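Local coordinates for cytochrome C' (Rubrivivax gelatinosus, PDB 2J8W), which carries a covalently attached high-spin heme c whose iron has no sixth ligand, and has electron transfer activity although its exact role is not known, at residues Gln13-Leu18 with Lys53-Ala58. Sequence-based numbering, arbitrary orientation.
Sequences QSAFTL and KLPLTA. With HEC (heme c), chain C.
The ring of Phe16 is sandwiched between the heme and the ring of Pro55. On one face Pro55 CB sits 3.7 Å from the Phe16 ring centroid and 15° off its normal, a CH-pi contact, while Pro55 CG reaches Phe16 CE1. The opposite face lies flat over the porphyrin, with Phe16 CE1 3.3 Å from heme NC and Phe16 CD1 3.5 Å from the iron. Phe16 CG stands anti to its own carbonyl carbon (chi1 -76°), which lays the ring across the pyrrole nitrogens on the side of the iron where a sixth ligand would bind. His123 is the axial ligand, and a phenylalanine filling the distal site accords with the five-coordinate, high-spin heme of cytochromes c'. Near the plane of the Phe16 ring, Leu56 CD2 meets the edge at CZ and also touches the heme carbon CBC. Ala15 CB packs on Pro55 CD at 3.8 Å. Gln13, extended beyond CG, runs past the heme propionates, and its NE2 gives an almost straight hydrogen bond (3.0 Å, 175°) to propionate oxygen O2D. Within 53-58, Leu54 O accepts from both Thr57 OG1 and Thr57 N, pinning the short 3-10 turn. That turn follows helix 38-52 and packs on helix 5-30, whose Arg12 and Ile19 also touch Pro55, while Leu56 reaches across to Phe82, Ala86 and Phe89 of helix 79-102.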
ATOM      1  N   GLN A  13      -1.720   9.108   2.441  1.00 12.43           N
ATOM      2  CA  GLN A  13      -3.020   8.962   1.813  1.00 12.71           C
ATOM      3  C   GLN A  13      -3.145   7.647   1.086  1.00 12.01           C
ATOM      4  O   GLN A  13      -4.181   6.979   1.182  1.00 12.30           O
ATOM      5  CB  GLN A  13      -3.259  10.130   0.841  1.00 12.97           C
ATOM      6  CG  GLN A  13      -3.479  11.480   1.542  1.00 14.21           C
ATOM      7  CD  GLN A  13      -3.476  12.666   0.606  1.00 15.91           C
ATOM      8  OE1 GLN A  13      -3.055  12.560  -0.556  1.00 19.20           O
ATOM      9  NE2 GLN A  13      -3.959  13.798   1.102  1.00 17.63           N
ATOM     10  N   SER A  14      -2.136   7.309   0.309  1.00 11.62           N
ATOM     11  CA  SER A  14      -2.125   6.057  -0.443  1.00 11.44           C
ATOM     12  C   SER A  14      -2.238   4.862   0.495  1.00 10.86           C
ATOM     13  O   SER A  14      -3.001   3.932   0.227  1.00 11.56           O
ATOM     14  CB  SER A  14      -0.837   5.993  -1.250  1.00 11.52           C
ATOM     15  OG  SER A  14      -0.818   6.960  -2.291  1.00 12.55           O
ATOM     16  N   ALA A  15      -1.464   4.835   1.577  1.00 11.03           N
ATOM     17  CA  ALA A  15      -1.573   3.735   2.509  1.00 10.90           C
ATOM     18  C   ALA A  15      -2.956   3.638   3.112  1.00 11.02           C
ATOM     19  O   ALA A  15      -3.506   2.536   3.221  1.00 11.16           O
ATOM     20  CB  ALA A  15      -0.496   3.819   3.567  1.00 11.84           C
ATOM     21  N   PHE A  16      -3.535   4.760   3.523  1.00 11.34           N
ATOM     22  CA  PHE A  16      -4.893   4.730   4.068  1.00 11.33           C
ATOM     23  C   PHE A  16      -5.910   4.218   3.065  1.00 11.58           C
ATOM     24  O   PHE A  16      -6.799   3.486   3.450  1.00 11.57           O
ATOM     25  CB  PHE A  16      -5.313   6.104   4.586  1.00 12.38           C
ATOM     26  CG  PHE A  16      -4.689   6.485   5.906  1.00 13.00           C
ATOM     27  CD1 PHE A  16      -4.748   5.665   7.006  1.00 14.88           C
ATOM     28  CD2 PHE A  16      -4.014   7.696   6.037  1.00 14.72           C
ATOM     29  CE1 PHE A  16      -4.167   6.055   8.235  1.00 16.29           C
ATOM     30  CE2 PHE A  16      -3.455   8.107   7.250  1.00 16.33           C
ATOM     31  CZ  PHE A  16      -3.517   7.298   8.337  1.00 16.74           C
ATOM     32  N   THR A  17      -5.773   4.593   1.799  1.00 11.86           N
ATOM     33  CA  THR A  17      -6.683   4.073   0.776  1.00 12.08           C
ATOM     34  C   THR A  17      -6.600   2.550   0.667  1.00 11.56           C
ATOM     35  O   THR A  17      -7.602   1.864   0.640  1.00 11.72           O
ATOM     36  CB  THR A  17      -6.413   4.724  -0.574  1.00 12.52           C
ATOM     37  OG1 THR A  17      -6.779   6.102  -0.497  1.00 14.53           O
ATOM     38  CG2 THR A  17      -7.139   4.080  -1.729  1.00 14.71           C
ATOM     39  N   LEU A  18      -5.378   2.011   0.649  1.00 11.17           N
ATOM     40  CA  LEU A  18      -5.242   0.552   0.566  1.00 10.55           C
ATOM     41  C   LEU A  18      -5.761  -0.128   1.823  1.00 10.62           C
ATOM     42  O   LEU A  18      -6.428  -1.173   1.741  1.00 11.08           O
ATOM     43  CB  LEU A  18      -3.793   0.177   0.296  1.00 11.76           C
ATOM     44  CG  LEU A  18      -3.180   0.677  -1.019  1.00 13.23           C
ATOM     45  CD1 LEU A  18      -1.822   0.022  -1.192  1.00 17.13           C
ATOM     46  CD2 LEU A  18      -3.945   0.403  -2.242  1.00 15.75           C
ATOM     47  N   LYS A  53       1.193  -0.371   9.387  1.00 15.21           N
ATOM     48  CA  LYS A  53       2.474   0.085   9.947  1.00 17.60           C
ATOM     49  C   LYS A  53       3.104   1.213   9.137  1.00 16.39           C
ATOM     50  O   LYS A  53       4.187   1.696   9.484  1.00 17.49           O
ATOM     51  CB  LYS A  53       3.446  -1.111  10.048  1.00 18.66           C
ATOM     52  CG  LYS A  53       2.864  -2.213  10.973  1.00 21.46           C
ATOM     53  CD  LYS A  53       3.574  -3.501  10.940  1.00 24.12           C
ATOM     54  CE  LYS A  53       2.996  -4.424  11.970  1.00 27.17           C
ATOM     55  NZ  LYS A  53       3.666  -5.743  11.888  1.00 33.13           N
ATOM     56  N   LEU A  54       2.471   1.586   8.033  1.00 14.01           N
ATOM     57  CA  LEU A  54       3.046   2.559   7.113  1.00 13.13           C
ATOM     58  C   LEU A  54       2.586   4.035   7.290  1.00 12.93           C
ATOM     59  O   LEU A  54       3.433   4.909   7.312  1.00 13.73           O
ATOM     60  CB  LEU A  54       2.813   2.123   5.656  1.00 13.30           C
ATOM     61  CG  LEU A  54       3.247   0.698   5.304  1.00 13.60           C
ATOM     62  CD1 LEU A  54       3.068   0.444   3.840  1.00 14.89           C
ATOM     63  CD2 LEU A  54       4.736   0.504   5.768  1.00 16.86           C
ATOM     64  N   PRO A  55       1.288   4.355   7.277  1.00 12.59           N
ATOM     65  CA  PRO A  55       0.952   5.771   7.102  1.00 12.84           C
ATOM     66  C   PRO A  55       1.371   6.662   8.254  1.00 14.12           C
ATOM     67  O   PRO A  55       1.587   7.861   8.050  1.00 14.57           O
ATOM     68  CB  PRO A  55      -0.560   5.755   6.947  1.00 13.25           C
ATOM     69  CG  PRO A  55      -1.014   4.455   7.601  1.00 13.23           C
ATOM     70  CD  PRO A  55       0.097   3.489   7.349  1.00 11.97           C
ATOM     71  N   LEU A  56       1.372   6.126   9.471  1.00 14.99           N
ATOM     72  CA  LEU A  56       1.610   6.952  10.650  1.00 16.81           C
ATOM     73  C   LEU A  56       3.093   7.282  10.788  1.00 17.67           C
ATOM     74  O   LEU A  56       3.429   8.110  11.609  1.00 20.40           O
ATOM     75  CB  LEU A  56       0.910   6.337  11.885  1.00 18.46           C
ATOM     76  CG  LEU A  56      -0.622   6.234  11.713  1.00 19.70           C
ATOM     77  CD1 LEU A  56      -1.341   5.254  12.606  1.00 22.20           C
ATOM     78  CD2 LEU A  56      -1.283   7.629  11.889  1.00 22.93           C
ATOM     79  N   THR A  57       3.941   6.736   9.920  1.00 16.61           N
ATOM     80  CA  THR A  57       5.343   7.084   9.791  1.00 18.41           C
ATOM     81  C   THR A  57       5.581   8.297   8.913  1.00 17.67           C
ATOM     82  O   THR A  57       6.702   8.761   8.772  1.00 20.08           O
ATOM     83  CB  THR A  57       6.192   5.913   9.199  1.00 17.94           C
ATOM     84  OG1 THR A  57       5.908   5.727   7.805  1.00 18.91           O
ATOM     85  CG2 THR A  57       6.015   4.577   9.970  1.00 20.10           C
ATOM     86  N   ALA A  58       4.519   8.832   8.334  1.00 16.25           N
ATOM     87  CA  ALA A  58       4.588   9.862   7.258  1.00 15.48           C
ATOM     88  C   ALA A  58       3.882  11.177   7.672  1.00 15.57           C
ATOM     89  O   ALA A  58       3.388  11.917   6.839  1.00 15.19           O
ATOM     90  CB  ALA A  58       4.041   9.298   5.966  1.00 15.83           C
TER
HETATM   91 FE   HEC C1129      -7.457   7.397   8.349  1.00 14.80          FE
HETATM   92  CHA HEC C1129      -7.029   9.674   5.814  1.00 14.88           C
HETATM   93  CHB HEC C1129      -9.072   5.332   6.227  1.00 14.18           C
HETATM   94  CHC HEC C1129      -7.179   4.821  10.614  1.00 15.21           C
HETATM   95  CHD HEC C1129      -5.695   9.419  10.466  1.00 15.48           C
HETATM   96  NA  HEC C1129      -7.923   7.485   6.397  1.00 14.54           N
HETATM   97  C1A HEC C1129      -7.727   8.527   5.507  1.00 13.80           C
HETATM   98  C2A HEC C1129      -8.337   8.225   4.239  1.00 14.33           C
HETATM   99  C3A HEC C1129      -8.909   7.013   4.354  1.00 13.48           C
HETATM  100  C4A HEC C1129      -8.641   6.534   5.697  1.00 14.09           C
HETATM  101  CMA HEC C1129      -9.651   6.202   3.291  1.00 15.56           C
HETATM  102  CAA HEC C1129      -8.336   9.138   3.017  1.00 15.49           C
HETATM  103  CBA HEC C1129      -7.112   8.928   2.161  1.00 17.52           C
HETATM  104  CGA HEC C1129      -7.278   9.778   0.862  0.50 16.25           C
HETATM  105  O1A HEC C1129      -8.384  10.317   0.545  0.50 18.62           O
HETATM  106  O2A HEC C1129      -6.318   9.996   0.060  0.50 15.58           O
HETATM  107  NB  HEC C1129      -7.968   5.404   8.406  1.00 13.68           N
HETATM  108  C1B HEC C1129      -8.765   4.833   7.466  1.00 13.24           C
HETATM  109  C2B HEC C1129      -9.175   3.537   7.949  1.00 13.93           C
HETATM  110  C3B HEC C1129      -8.637   3.378   9.164  1.00 12.97           C
HETATM  111  C4B HEC C1129      -7.859   4.555   9.471  1.00 13.79           C
HETATM  112  CMB HEC C1129     -10.100   2.546   7.223  1.00 15.54           C
HETATM  113  CAB HEC C1129      -8.741   2.180  10.093  1.00 14.54           C
HETATM  114  CBB HEC C1129      -8.604   0.859   9.570  1.00 14.82           C
HETATM  115  NC  HEC C1129      -6.586   7.155  10.110  1.00 14.22           N
HETATM  116  C1C HEC C1129      -6.618   6.039  10.936  1.00 14.76           C
HETATM  117  C2C HEC C1129      -6.033   6.312  12.225  1.00 15.16           C
HETATM  118  C3C HEC C1129      -5.602   7.597  12.187  1.00 15.47           C
HETATM  119  C4C HEC C1129      -5.968   8.151  10.888  1.00 15.24           C
HETATM  120  CMC HEC C1129      -5.903   5.290  13.355  1.00 16.67           C
HETATM  121  CAC HEC C1129      -4.873   8.411  13.305  1.00 16.66           C
HETATM  122  CBC HEC C1129      -4.171   7.753  14.302  1.00 16.11           C
HETATM  123  ND  HEC C1129      -6.515   9.216   8.169  1.00 15.42           N
HETATM  124  C1D HEC C1129      -5.900   9.900   9.219  1.00 14.85           C
HETATM  125  C2D HEC C1129      -5.494  11.210   8.761  1.00 15.45           C
HETATM  126  C3D HEC C1129      -5.878  11.280   7.362  1.00 16.09           C
HETATM  127  C4D HEC C1129      -6.509  10.008   7.034  1.00 14.57           C
HETATM  128  CMD HEC C1129      -4.807  12.283   9.581  1.00 17.56           C
HETATM  129  CAD HEC C1129      -5.623  12.403   6.399  1.00 16.26           C
HETATM  130  CBD HEC C1129      -4.303  12.129   5.659  1.00 15.37           C
HETATM  131  CGD HEC C1129      -3.981  13.296   4.735  1.00 15.24           C
HETATM  132  O1D HEC C1129      -2.810  13.741   4.750  1.00 17.00           O
HETATM  133  O2D HEC C1129      -4.881  13.746   3.939  1.00 16.44           O